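Local structure of 15-O-acetyltransferase (Fusarium sporotrichioides, 3FP0) at residues Glu254-Leu259 with Leu411-Phe416; Val332-Thr337 with Ala360-Ile365; His282-Asp287 with Ser487-Ile492; Gln311-Leu316 with Gln508-Phe513. The protein acetylates the 15-hydroxyl of trichothecene precursors, a step in the biosynthesis of sesquiterpene mycotoxins such as T2-toxin. All coordinates share one frame; numbering follows the deposited sequence.

In the fold
All four contacts are buried, but their chemistry differs with position. Interactions 1 and 2 both touch the acetyl end of the bound trichothecene: the first joins two helices by apolar packing plus one bridging water, the second joins two strands by six backbone hydrogen bonds. Y255 and A258 of interaction 1 pack on V362 of interaction 2. The opposite, T337-bearing face of that ribbon meets helix 306-321, V315 packing on both F333 and I365, which leads to interaction 4, a helix pair packed apolarly. Its second helix, 500-516, covers the sheet of interaction 3, V511 packing on H282 and L284. Interaction 3 binds sugar through H282 and the K283 backbone; interaction 4 meets it doubtfully, through Q508.

Interaction 1: Glu254-Leu259 with Leu411-Phe416. With FP0 ((3alpha)-15-hydroxy-12,13-epoxytrichothec-9-en-3-yl acetate), chain C.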
# COMPACT_ATOMS: atom_id res chain seq x y z
N GLU A 254 12.96 -20.19 9.18
CA GLU A 254 12.13 -19.72 10.28
C GLU A 254 10.94 -18.92 9.74
O GLU A 254 9.81 -19.12 10.19
CB GLU A 254 12.96 -18.89 11.27
CG GLU A 254 12.14 -18.37 12.48
CD GLU A 254 12.97 -17.59 13.49
OE1 GLU A 254 14.18 -17.37 13.27
OE2 GLU A 254 12.40 -17.21 14.54
N TYR A 255 11.18 -18.06 8.75
CA TYR A 255 10.10 -17.27 8.20
C TYR A 255 9.10 -18.16 7.48
O TYR A 255 7.93 -18.09 7.79
CB TYR A 255 10.61 -16.17 7.28
CG TYR A 255 9.50 -15.24 6.89
CD1 TYR A 255 9.23 -14.11 7.67
CD2 TYR A 255 8.66 -15.53 5.82
CE1 TYR A 255 8.18 -13.27 7.34
CE2 TYR A 255 7.59 -14.68 5.48
CZ TYR A 255 7.37 -13.56 6.26
OH TYR A 255 6.35 -12.68 5.97
N THR A 256 9.54 -19.02 6.55
CA THR A 256 8.58 -19.85 5.78
C THR A 256 7.83 -20.82 6.71
O THR A 256 6.67 -21.18 6.45
CB THR A 256 9.27 -20.62 4.60
OG1 THR A 256 10.34 -21.45 5.10
CG2 THR A 256 9.82 -19.65 3.52
N SER A 257 8.49 -21.26 7.78
CA SER A 257 7.78 -22.06 8.80
C SER A 257 6.66 -21.29 9.50
O SER A 257 5.56 -21.82 9.66
CB SER A 257 8.75 -22.64 9.84
OG SER A 257 9.37 -23.78 9.29
N ALA A 258 6.93 -20.05 9.91
CA ALA A 258 5.92 -19.17 10.54
C ALA A 258 4.79 -18.82 9.57
O ALA A 258 3.63 -18.66 9.96
CB ALA A 258 6.57 -17.90 11.05
N LEU A 259 5.15 -18.68 8.29
CA LEU A 259 4.20 -18.40 7.26
C LEU A 259 3.15 -19.51 7.19
O LEU A 259 1.94 -19.24 7.31
CB LEU A 259 4.98 -18.23 5.95
CG LEU A 259 4.41 -17.52 4.74
CD1 LEU A 259 3.96 -16.06 5.03
CD2 LEU A 259 5.45 -17.60 3.62
N LEU A 411 12.84 -11.00 -0.18
CA LEU A 411 12.77 -11.34 -1.61
C LEU A 411 12.68 -12.85 -1.81
O LEU A 411 11.81 -13.40 -2.52
CB LEU A 411 13.94 -10.71 -2.36
CG LEU A 411 13.95 -9.17 -2.34
CD1 LEU A 411 15.25 -8.66 -2.93
CD2 LEU A 411 12.74 -8.54 -3.03
N ARG A 412 13.54 -13.54 -1.07
CA ARG A 412 13.63 -14.96 -1.19
C ARG A 412 12.39 -15.68 -0.63
O ARG A 412 11.90 -16.62 -1.23
CB ARG A 412 14.91 -15.46 -0.52
CG ARG A 412 15.22 -16.94 -0.86
CD ARG A 412 16.46 -17.39 -0.10
NE ARG A 412 16.80 -18.80 -0.29
CZ ARG A 412 17.65 -19.48 0.50
NH1 ARG A 412 18.23 -18.88 1.54
NH2 ARG A 412 17.90 -20.76 0.24
N VAL A 413 11.88 -15.23 0.50
CA VAL A 413 10.72 -15.88 1.07
C VAL A 413 9.44 -15.51 0.35
O VAL A 413 8.53 -16.34 0.26
CB VAL A 413 10.59 -15.67 2.58
CG1 VAL A 413 11.84 -16.21 3.30
CG2 VAL A 413 10.26 -14.16 2.93
N HIS A 414 9.34 -14.28 -0.16
CA HIS A 414 8.17 -13.96 -0.97
C HIS A 414 8.16 -14.66 -2.35
O HIS A 414 7.10 -15.02 -2.83
CB HIS A 414 7.94 -12.43 -1.05
CG HIS A 414 7.49 -11.84 0.25
ND1 HIS A 414 7.79 -10.55 0.62
CD2 HIS A 414 6.76 -12.35 1.26
CE1 HIS A 414 7.25 -10.28 1.80
NE2 HIS A 414 6.63 -11.37 2.22
N ASN A 415 9.33 -14.88 -2.96
CA ASN A 415 9.42 -15.81 -4.12
C ASN A 415 8.79 -17.18 -3.78
O ASN A 415 7.95 -17.69 -4.50
CB ASN A 415 10.87 -16.01 -4.56
CG ASN A 415 11.38 -14.90 -5.47
OD1 ASN A 415 10.60 -14.08 -5.96
ND2 ASN A 415 12.69 -14.85 -5.65
N PHE A 416 9.17 -17.74 -2.63
CA PHE A 416 8.62 -19.02 -2.17
C PHE A 416 7.10 -18.93 -1.95
O PHE A 416 6.35 -19.81 -2.40
CB PHE A 416 9.33 -19.48 -0.88
CG PHE A 416 8.58 -20.55 -0.14
CD1 PHE A 416 8.76 -21.90 -0.45
CD2 PHE A 416 7.65 -20.22 0.86
CE1 PHE A 416 8.03 -22.90 0.23
CE2 PHE A 416 6.91 -21.20 1.53
CZ PHE A 416 7.10 -22.54 1.23
C2 FP0 C . 1.86 -9.70 1.10
C6 FP0 C . 1.03 -6.90 1.47
C5 FP0 C . 2.41 -7.34 0.87
C4 FP0 C . 3.34 -7.91 1.95
C3 FP0 C . 3.05 -9.44 2.03
C11 FP0 C . 0.39 -8.05 2.28
C10 FP0 C . -1.12 -7.82 2.50
C9 FP0 C . -1.85 -6.91 1.80
C8 FP0 C . -1.24 -5.96 0.79
C12 FP0 C . 2.20 -8.64 0.07
C13 FP0 C . 1.60 -8.68 -1.30
O4 FP0 C . 4.82 -9.55 4.09
C17 FP0 C . 3.68 -9.88 4.37
C18 FP0 C . 3.15 -10.28 5.73
O3 FP0 C . 2.71 -9.89 3.34
O2 FP0 C . 3.01 -8.99 -1.05
O1 FP0 C . 0.59 -9.37 1.71
C14 FP0 C . 3.17 -6.21 0.14
C7 FP0 C . 0.08 -6.53 0.30
C15 FP0 C . 1.26 -5.75 2.46
O12 FP0 C . 1.28 -4.44 1.86
C16 FP0 C . -3.33 -6.79 2.01
O HOH W 1 4.90 -12.79 3.93
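The ring of Y255 meets V413 obliquely, CD2 lying 3.6 Å from V413 CG2, and the same methyl sits over one face of the H414 imidazole, offset toward its rim. Both rings present an edge to one water, which lies in the plane of each: it is 2.5 Å from Y255 OH and 2.8 Å from H414 NE2, so the two side chains are bridged although OH and NE2 themselves stand 4.0 Å apart. The F416 ring has L259 CD2 near its plane at the edge, while T256 CG2 approaches obliquely, 3.5 Å from F416 CD2. Y255 reaches this position because CG is trans to the backbone N (chi1 -171°), which carries the ring across toward V413 and the hydroxyl on to the water.

The two short helical segments run 10.2 Å apart at 39°, and no direct hydrogen bond joins them; apolar packing and the water do the work. P336 and A360 of the neighbouring strands also pack on Y255. At its edge H414 NE2 makes a weak bond to acetyl O4 of the ligand (3.2 Å, 121° at the hydrogen). H414 is an established 15-deacetylcalonectrin-binding residue, and the arrangement is one wall of that substrate pocket.

Interaction 2: Val332-Thr337 with Ala360-Ile365; sequences VFISPT and AAVVRI. With FP0 ((3alpha)-15-hydroxy-12,13-epoxytrichothec-9-en-3-yl acetate), chain C.
A361 O is approached by two donors of the partner strand: T337 N gives a hydrogen bond of 2.7 Å, nearly straight at the hydrogen (163°), and P336 CA adds a CH···O contact of 3.3 Å. F333 O is engaged in the same way, by I365 N at 2.8 Å in the carbonyl plane and by R364 CA at 3.1 Å. Six N-H···O bonds, not counting the CH···O contacts, join the segments through the hydrogen-bonded pairs F333-I365, S335-V363 and T337-A361, with I334-R364 and P336-V362 as the non-hydrogen-bonded pairs between them.

On the face bearing F333, V363 and I365, the F333 and I365 side chains run alongside each other, F333 CD2 4.0 Å from I365 CD1, while V363 CG1 comes to the ring edge. Helix 306-321 packs there through V315 and Q311. The other face holds I334 and V362, whose CG2 and CG1 are pressed to 3.5 Å, closer than usual for carbons. R364 bends at chi3 (49°), which places its guanidinium beside V332 and I334 of the partner segment: V332 CG1 lies over one face, and NH1 is 3.5 Å from I334 CD1. A salt bridge to E366 engages NH2.

At one end, P336 O lies 3.4 Å from C18 of the ligand's acetyl group. The whole is a two-stranded antiparallel sheet whose inner end borders the trichothecene pocket.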
# COMPACT_ATOMS: atom_id res chain seq x y z
N VAL A 332 0.52 -19.44 20.60
CA VAL A 332 1.40 -18.31 20.42
C VAL A 332 0.74 -17.52 19.32
O VAL A 332 0.35 -18.10 18.29
CB VAL A 332 2.79 -18.74 19.94
CG1 VAL A 332 3.76 -17.58 19.99
CG2 VAL A 332 3.30 -19.91 20.79
N PHE A 333 0.61 -16.22 19.53
CA PHE A 333 0.26 -15.36 18.43
C PHE A 333 1.52 -15.16 17.56
O PHE A 333 2.53 -14.58 18.00
CB PHE A 333 -0.33 -14.04 18.95
CG PHE A 333 -0.67 -13.09 17.86
CD1 PHE A 333 -1.92 -13.17 17.23
CD2 PHE A 333 0.26 -12.15 17.43
CE1 PHE A 333 -2.25 -12.26 16.19
CE2 PHE A 333 -0.05 -11.26 16.38
CZ PHE A 333 -1.30 -11.32 15.77
N ILE A 334 1.46 -15.69 16.35
CA ILE A 334 2.53 -15.55 15.36
C ILE A 334 1.94 -14.90 14.11
O ILE A 334 0.94 -15.37 13.55
CB ILE A 334 3.08 -16.93 14.97
CG1 ILE A 334 3.68 -17.63 16.22
CG2 ILE A 334 4.13 -16.77 13.88
CD1 ILE A 334 4.03 -19.12 16.02
N SER A 335 2.59 -13.85 13.65
CA SER A 335 2.07 -13.07 12.56
C SER A 335 3.23 -12.46 11.73
O SER A 335 3.92 -11.56 12.20
CB SER A 335 1.14 -12.00 13.13
OG SER A 335 0.65 -11.14 12.14
N PRO A 336 3.47 -13.01 10.53
CA PRO A 336 4.35 -12.37 9.52
C PRO A 336 3.82 -10.97 9.23
O PRO A 336 2.64 -10.82 9.02
CB PRO A 336 4.19 -13.28 8.31
CG PRO A 336 3.81 -14.63 8.91
CD PRO A 336 2.90 -14.27 10.04
N THR A 337 4.65 -9.93 9.32
CA THR A 337 4.19 -8.56 9.15
C THR A 337 5.19 -7.83 8.28
O THR A 337 6.40 -7.93 8.49
CB THR A 337 4.02 -7.80 10.49
OG1 THR A 337 3.15 -8.56 11.34
CG2 THR A 337 3.36 -6.45 10.29
N ALA A 360 9.81 -8.33 5.63
CA ALA A 360 8.89 -8.79 6.66
C ALA A 360 9.62 -9.23 7.92
O ALA A 360 10.81 -9.54 7.89
CB ALA A 360 8.01 -9.94 6.14
N ALA A 361 8.88 -9.21 9.03
CA ALA A 361 9.31 -9.73 10.32
C ALA A 361 8.21 -10.63 10.82
O ALA A 361 7.10 -10.62 10.28
CB ALA A 361 9.53 -8.59 11.29
N VAL A 362 8.50 -11.44 11.84
CA VAL A 362 7.49 -12.28 12.46
C VAL A 362 7.23 -11.74 13.88
O VAL A 362 8.12 -11.79 14.74
CB VAL A 362 7.92 -13.79 12.50
CG1 VAL A 362 6.81 -14.68 13.15
CG2 VAL A 362 8.26 -14.29 11.05
N VAL A 363 6.04 -11.18 14.07
CA VAL A 363 5.56 -10.80 15.40
C VAL A 363 5.19 -12.08 16.17
O VAL A 363 4.42 -12.91 15.68
CB VAL A 363 4.35 -9.81 15.29
CG1 VAL A 363 3.66 -9.60 16.64
CG2 VAL A 363 4.81 -8.46 14.69
N ARG A 364 5.71 -12.22 17.40
CA ARG A 364 5.37 -13.36 18.25
C ARG A 364 4.93 -12.87 19.65
O ARG A 364 5.62 -12.04 20.26
CB ARG A 364 6.57 -14.31 18.41
CG ARG A 364 6.95 -15.15 17.22
CD ARG A 364 8.16 -16.04 17.58
NE ARG A 364 7.96 -16.76 18.85
CZ ARG A 364 7.36 -17.94 18.96
NH1 ARG A 364 6.89 -18.56 17.88
NH2 ARG A 364 7.20 -18.51 20.16
N ILE A 365 3.79 -13.37 20.13
CA ILE A 365 3.33 -13.05 21.48
C ILE A 365 2.93 -14.35 22.17
O ILE A 365 1.95 -15.00 21.78
CB ILE A 365 2.11 -12.04 21.52
CG1 ILE A 365 2.40 -10.75 20.74
CG2 ILE A 365 1.69 -11.74 23.01
CD1 ILE A 365 1.20 -9.84 20.55
C2 FP0 C . 1.86 -9.70 1.10
C6 FP0 C . 1.03 -6.90 1.47
C5 FP0 C . 2.41 -7.34 0.87
C4 FP0 C . 3.34 -7.91 1.95
C3 FP0 C . 3.05 -9.44 2.03
C11 FP0 C . 0.39 -8.05 2.28
C10 FP0 C . -1.12 -7.82 2.50
C9 FP0 C . -1.85 -6.91 1.80
C8 FP0 C . -1.24 -5.96 0.79
C12 FP0 C . 2.20 -8.64 0.07
C13 FP0 C . 1.60 -8.68 -1.30
O4 FP0 C . 4.82 -9.55 4.09
C17 FP0 C . 3.68 -9.88 4.37
C18 FP0 C . 3.15 -10.28 5.73
O3 FP0 C . 2.71 -9.89 3.34
O2 FP0 C . 3.01 -8.99 -1.05
O1 FP0 C . 0.59 -9.37 1.71
C14 FP0 C . 3.17 -6.21 0.14
C7 FP0 C . 0.08 -6.53 0.30
C15 FP0 C . 1.26 -5.75 2.46
O12 FP0 C . 1.28 -4.44 1.86
C16 FP0 C . -3.33 -6.79 2.01

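Interaction 3: His282-Asp287 with Ser487-Ile492; sequences HKLSAD and STLNII. With Z9N (alpha-D-fructofuranose), chain B; GLC (alpha-D-glucopyranose), chain D.
Strand 277-283, outermost in a mixed five-stranded sheet, ends here in antiparallel pairing with strand 486-494, and the chain then turns into helix 286-299 with S285 as its N-cap. The evidence for the pairing is a reciprocal couple between H282 and L489: H282 N to L489 O is 2.7 Å and almost straight (174°), and L489 N to H282 O is 2.9 Å. Beyond the non-hydrogen-bonded pair K283-T488, L284 N still reaches S487 O at 3.0 Å, but bent at the hydrogen (131°), as the strand is being left.

Side chains divide between the two faces. K283 folds over T488: a bend at chi4 (-58°) brings NZ to 3.0 Å from T488 OG1, while its salt bridge goes to D466, so the ammonium group has at least two polar partners. T488 OG1 also meets a water that donates to L284 O, tying the start of the turn to the neighbouring strand. On the opposite face, L284 CD1 packs on L489 CD1, and V511 of helix 500-516 packs against H282 and L284.

The outer margin carries a linked fructose and glucose, away from the trichothecene site. Fructose O3 is modelled 2.5 Å from K283 O, so short that the bond is doubtful in detail. Fructose O4 lies at the edge of the H282 imidazole, near its plane, hydrogen-bonded to NE2 at 3.0 Å, either being a possible donor.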
# COMPACT_ATOMS: atom_id res chain seq x y z
N HIS A 282 -11.83 3.99 10.31
CA HIS A 282 -11.99 4.79 11.51
C HIS A 282 -10.89 5.83 11.49
O HIS A 282 -9.69 5.53 11.61
CB HIS A 282 -11.92 3.96 12.81
CG HIS A 282 -12.23 4.76 14.03
ND1 HIS A 282 -13.40 4.63 14.74
CD2 HIS A 282 -11.53 5.74 14.66
CE1 HIS A 282 -13.42 5.50 15.73
NE2 HIS A 282 -12.30 6.20 15.69
N LYS A 283 -11.33 7.07 11.32
CA LYS A 283 -10.45 8.19 11.32
C LYS A 283 -10.48 8.72 12.77
O LYS A 283 -11.50 9.28 13.21
CB LYS A 283 -10.97 9.22 10.30
CG LYS A 283 -10.86 8.72 8.85
CD LYS A 283 -11.02 9.83 7.78
CE LYS A 283 -10.25 9.51 6.48
NZ LYS A 283 -8.73 9.28 6.59
N LEU A 284 -9.42 8.46 13.53
CA LEU A 284 -9.26 9.10 14.84
C LEU A 284 -9.02 10.59 14.64
O LEU A 284 -8.43 11.02 13.63
CB LEU A 284 -8.09 8.51 15.62
CG LEU A 284 -8.09 7.02 16.03
CD1 LEU A 284 -6.70 6.56 16.40
CD2 LEU A 284 -9.04 6.72 17.15
N SER A 285 -9.49 11.40 15.59
CA SER A 285 -9.19 12.84 15.53
C SER A 285 -7.72 13.17 15.75
O SER A 285 -6.96 12.38 16.31
CB SER A 285 -10.06 13.64 16.52
OG SER A 285 -9.80 13.26 17.86
N ALA A 286 -7.30 14.33 15.27
CA ALA A 286 -5.97 14.81 15.62
C ALA A 286 -5.77 14.77 17.14
O ALA A 286 -4.71 14.34 17.62
CB ALA A 286 -5.73 16.22 15.10
N ASP A 287 -6.78 15.24 17.90
CA ASP A 287 -6.70 15.30 19.38
C ASP A 287 -6.46 13.91 19.98
O ASP A 287 -5.56 13.72 20.80
CB ASP A 287 -7.95 15.95 20.01
CG ASP A 287 -8.01 17.47 19.83
OD1 ASP A 287 -6.99 18.13 19.55
OD2 ASP A 287 -9.12 18.01 19.98
N SER A 487 -4.49 9.96 13.06
CA SER A 487 -4.23 8.58 12.64
C SER A 487 -5.51 7.98 12.07
O SER A 487 -6.60 8.16 12.63
CB SER A 487 -3.75 7.71 13.81
OG SER A 487 -2.38 7.97 14.10
N THR A 488 -5.36 7.23 10.98
CA THR A 488 -6.49 6.53 10.37
C THR A 488 -6.22 5.03 10.35
O THR A 488 -5.12 4.58 10.00
CB THR A 488 -6.82 7.06 8.95
OG1 THR A 488 -7.39 8.38 9.06
CG2 THR A 488 -7.82 6.11 8.20
N LEU A 489 -7.23 4.26 10.77
CA LEU A 489 -7.22 2.80 10.65
C LEU A 489 -8.30 2.36 9.66
O LEU A 489 -9.41 2.85 9.72
CB LEU A 489 -7.55 2.13 11.98
CG LEU A 489 -6.52 2.04 13.10
CD1 LEU A 489 -6.29 3.48 13.65
CD2 LEU A 489 -7.00 1.12 14.21
N ASN A 490 -7.99 1.42 8.78
CA ASN A 490 -9.05 0.75 8.03
C ASN A 490 -8.85 -0.77 8.03
O ASN A 490 -7.74 -1.27 8.35
CB ASN A 490 -9.24 1.39 6.62
CG ASN A 490 -8.11 1.07 5.65
OD1 ASN A 490 -7.69 -0.09 5.53
ND2 ASN A 490 -7.64 2.10 4.91
N ILE A 491 -9.95 -1.50 7.79
CA ILE A 491 -9.87 -2.94 7.67
C ILE A 491 -10.45 -3.31 6.31
O ILE A 491 -11.57 -2.92 5.98
CB ILE A 491 -10.61 -3.73 8.78
CG1 ILE A 491 -10.16 -3.29 10.18
CG2 ILE A 491 -10.46 -5.25 8.57
CD1 ILE A 491 -10.63 -4.19 11.36
N ILE A 492 -9.65 -4.00 5.50
CA ILE A 492 -10.14 -4.61 4.26
C ILE A 492 -10.58 -6.06 4.49
O ILE A 492 -10.02 -6.79 5.29
CB ILE A 492 -9.13 -4.46 3.07
CG1 ILE A 492 -7.88 -5.37 3.27
CG2 ILE A 492 -8.81 -2.94 2.88
CD1 ILE A 492 -6.77 -5.23 2.15
O2 Z9N B . -16.21 8.23 14.92
C1 Z9N B . -16.10 10.64 15.09
O1 Z9N B . -15.73 11.13 13.81
C2 Z9N B . -15.41 9.30 15.39
O5 Z9N B . -15.33 9.08 16.79
C3 Z9N B . -13.92 9.35 14.99
O3 Z9N B . -13.67 10.21 13.90
C4 Z9N B . -13.19 9.87 16.21
O4 Z9N B . -12.11 9.06 16.56
C5 Z9N B . -14.17 9.68 17.35
C6 Z9N B . -14.44 10.97 18.13
O6 Z9N B . -15.78 10.99 18.62
C1 GLC D . -15.95 7.63 13.65
C2 GLC D . -16.84 8.29 12.56
C3 GLC D . -17.53 7.29 11.62
C4 GLC D . -16.62 6.08 11.45
C5 GLC D . -16.66 5.39 12.80
C6 GLC D . -15.95 4.06 12.77
O2 GLC D . -17.82 9.17 13.10
O3 GLC D . -17.77 7.94 10.40
O4 GLC D . -17.01 5.26 10.36
O5 GLC D . -16.15 6.22 13.85
O6 GLC D . -16.99 3.11 12.74
O HOH W 2 -7.86 10.42 10.87

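Interaction 4: Gln311-Leu316 with Gln508-Phe513. With GLC (alpha-D-glucopyranose), chain D.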
# COMPACT_ATOMS: atom_id res chain seq x y z
N GLN A 311 -0.88 -2.82 16.78
CA GLN A 311 -0.65 -4.27 16.73
C GLN A 311 -1.09 -4.95 18.04
O GLN A 311 -1.74 -6.03 18.02
CB GLN A 311 0.82 -4.59 16.38
CG GLN A 311 1.16 -6.10 16.34
CD GLN A 311 0.54 -6.88 15.17
OE1 GLN A 311 1.24 -7.17 14.20
NE2 GLN A 311 -0.76 -7.24 15.27
N ALA A 312 -0.78 -4.32 19.16
CA ALA A 312 -1.17 -4.83 20.50
C ALA A 312 -2.69 -4.87 20.66
O ALA A 312 -3.30 -5.90 21.07
CB ALA A 312 -0.52 -3.93 21.59
N ALA A 313 -3.32 -3.74 20.33
CA ALA A 313 -4.79 -3.64 20.31
C ALA A 313 -5.44 -4.65 19.37
O ALA A 313 -6.44 -5.24 19.70
CB ALA A 313 -5.24 -2.20 19.96
N ILE A 314 -4.86 -4.86 18.18
CA ILE A 314 -5.34 -5.96 17.30
C ILE A 314 -5.42 -7.31 18.06
O ILE A 314 -6.44 -8.02 18.00
CB ILE A 314 -4.46 -6.06 15.99
CG1 ILE A 314 -4.81 -4.87 15.08
CG2 ILE A 314 -4.72 -7.38 15.27
CD1 ILE A 314 -3.83 -4.58 13.94
N VAL A 315 -4.35 -7.63 18.77
CA VAL A 315 -4.23 -8.88 19.53
C VAL A 315 -5.24 -8.93 20.67
O VAL A 315 -5.97 -9.90 20.77
CB VAL A 315 -2.76 -9.14 19.97
CG1 VAL A 315 -2.64 -10.40 20.94
CG2 VAL A 315 -1.85 -9.31 18.68
N LEU A 316 -5.32 -7.88 21.47
CA LEU A 316 -6.32 -7.82 22.55
C LEU A 316 -7.74 -7.92 22.05
O LEU A 316 -8.55 -8.61 22.68
CB LEU A 316 -6.13 -6.59 23.47
CG LEU A 316 -5.20 -6.84 24.69
CD1 LEU A 316 -3.84 -7.42 24.31
CD2 LEU A 316 -5.01 -5.55 25.47
N GLN A 508 -13.86 -1.30 16.00
CA GLN A 508 -14.24 -0.48 17.16
C GLN A 508 -13.54 -0.97 18.43
O GLN A 508 -13.08 -0.16 19.28
CB GLN A 508 -15.75 -0.49 17.35
CG GLN A 508 -16.51 0.32 16.31
CD GLN A 508 -15.98 1.73 16.16
OE1 GLN A 508 -15.09 2.00 15.33
NE2 GLN A 508 -16.49 2.63 16.98
N SER A 509 -13.49 -2.29 18.57
CA SER A 509 -12.79 -2.90 19.71
C SER A 509 -11.31 -2.49 19.73
O SER A 509 -10.81 -2.05 20.78
CB SER A 509 -12.92 -4.42 19.67
OG SER A 509 -12.28 -5.04 20.78
N ILE A 510 -10.63 -2.62 18.58
CA ILE A 510 -9.25 -2.18 18.42
C ILE A 510 -9.08 -0.72 18.85
O ILE A 510 -8.21 -0.39 19.66
CB ILE A 510 -8.73 -2.35 16.94
CG1 ILE A 510 -8.76 -3.82 16.48
CG2 ILE A 510 -7.31 -1.76 16.77
CD1 ILE A 510 -8.47 -3.98 14.94
N VAL A 511 -9.91 0.14 18.28
CA VAL A 511 -9.84 1.58 18.57
C VAL A 511 -10.06 1.89 20.07
O VAL A 511 -9.37 2.74 20.64
CB VAL A 511 -10.84 2.41 17.65
CG1 VAL A 511 -11.10 3.79 18.23
CG2 VAL A 511 -10.32 2.48 16.19
N GLU A 512 -11.04 1.21 20.66
CA GLU A 512 -11.38 1.34 22.10
C GLU A 512 -10.19 1.00 23.00
O GLU A 512 -9.84 1.77 23.86
CB GLU A 512 -12.60 0.51 22.45
CG GLU A 512 -13.19 0.88 23.85
CD GLU A 512 -14.43 0.08 24.29
OE1 GLU A 512 -15.07 -0.59 23.45
OE2 GLU A 512 -14.75 0.11 25.51
N PHE A 513 -9.57 -0.16 22.79
CA PHE A 513 -8.28 -0.50 23.44
C PHE A 513 -7.18 0.57 23.25
O PHE A 513 -6.51 0.96 24.22
CB PHE A 513 -7.81 -1.89 22.95
CG PHE A 513 -8.50 -3.03 23.62
CD1 PHE A 513 -8.65 -3.05 25.03
CD2 PHE A 513 -8.99 -4.10 22.87
CE1 PHE A 513 -9.30 -4.15 25.67
CE2 PHE A 513 -9.65 -5.19 23.49
CZ PHE A 513 -9.79 -5.22 24.90
C1 GLC D . -15.95 7.63 13.65
C2 GLC D . -16.84 8.29 12.56
C3 GLC D . -17.53 7.29 11.62
C4 GLC D . -16.62 6.08 11.45
C5 GLC D . -16.66 5.39 12.80
C6 GLC D . -15.95 4.06 12.77
O2 GLC D . -17.82 9.17 13.10
O3 GLC D . -17.77 7.94 10.40
O4 GLC D . -17.01 5.26 10.36
O5 GLC D . -16.15 6.22 13.85
O6 GLC D . -16.99 3.11 12.74
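Two helices, 306-321 and 500-516, pack across each other here, their short segments 8.3 Å apart at closest and crossing at 124°. The close approach rests on A313: with only a methyl to place between the backbones, its CA comes within 5.1 Å of I510 CA, and CB lies 3.5 Å from I510 O. The same methyl touches I510 CG2 and F513 CB, so three groups of the second helix meet it. Beside this point, I314 and I510 extend alongside each other, CG1 of the former 3.8 Å from CD1 of the latter. I314 begins by pointing away from the partner helix, and CG1 still reaches it because it lies beside the backbone N (chi1 -73°). F436 of strand 431-441 also packs on I314.

Another flank of segment 508-513, with Q508, S509 and E512, is looser. E512 is exposed, Q508 and S509 are partly so, and none of them buries appreciable surface against 311-316. V511, which points away from 311-316, is buried against H282 and L284. Q508 was modelled in two conformers, so its bond to H282 ND1 and the weak one from glucose O6 are doubtful supports, while S509 OG is hydrogen-bonded to H375. No hydrogen bond crosses between the two segments, which leaves packing to define the fit.

F513 completes the tight side. Its ring stacks with H375 and receives a CH-pi contact from L316: CB stands 4.0 Å from the ring centroid, 20° off the normal and offset toward the rim, while F513 CE2 lies 3.6 Å from L316 C.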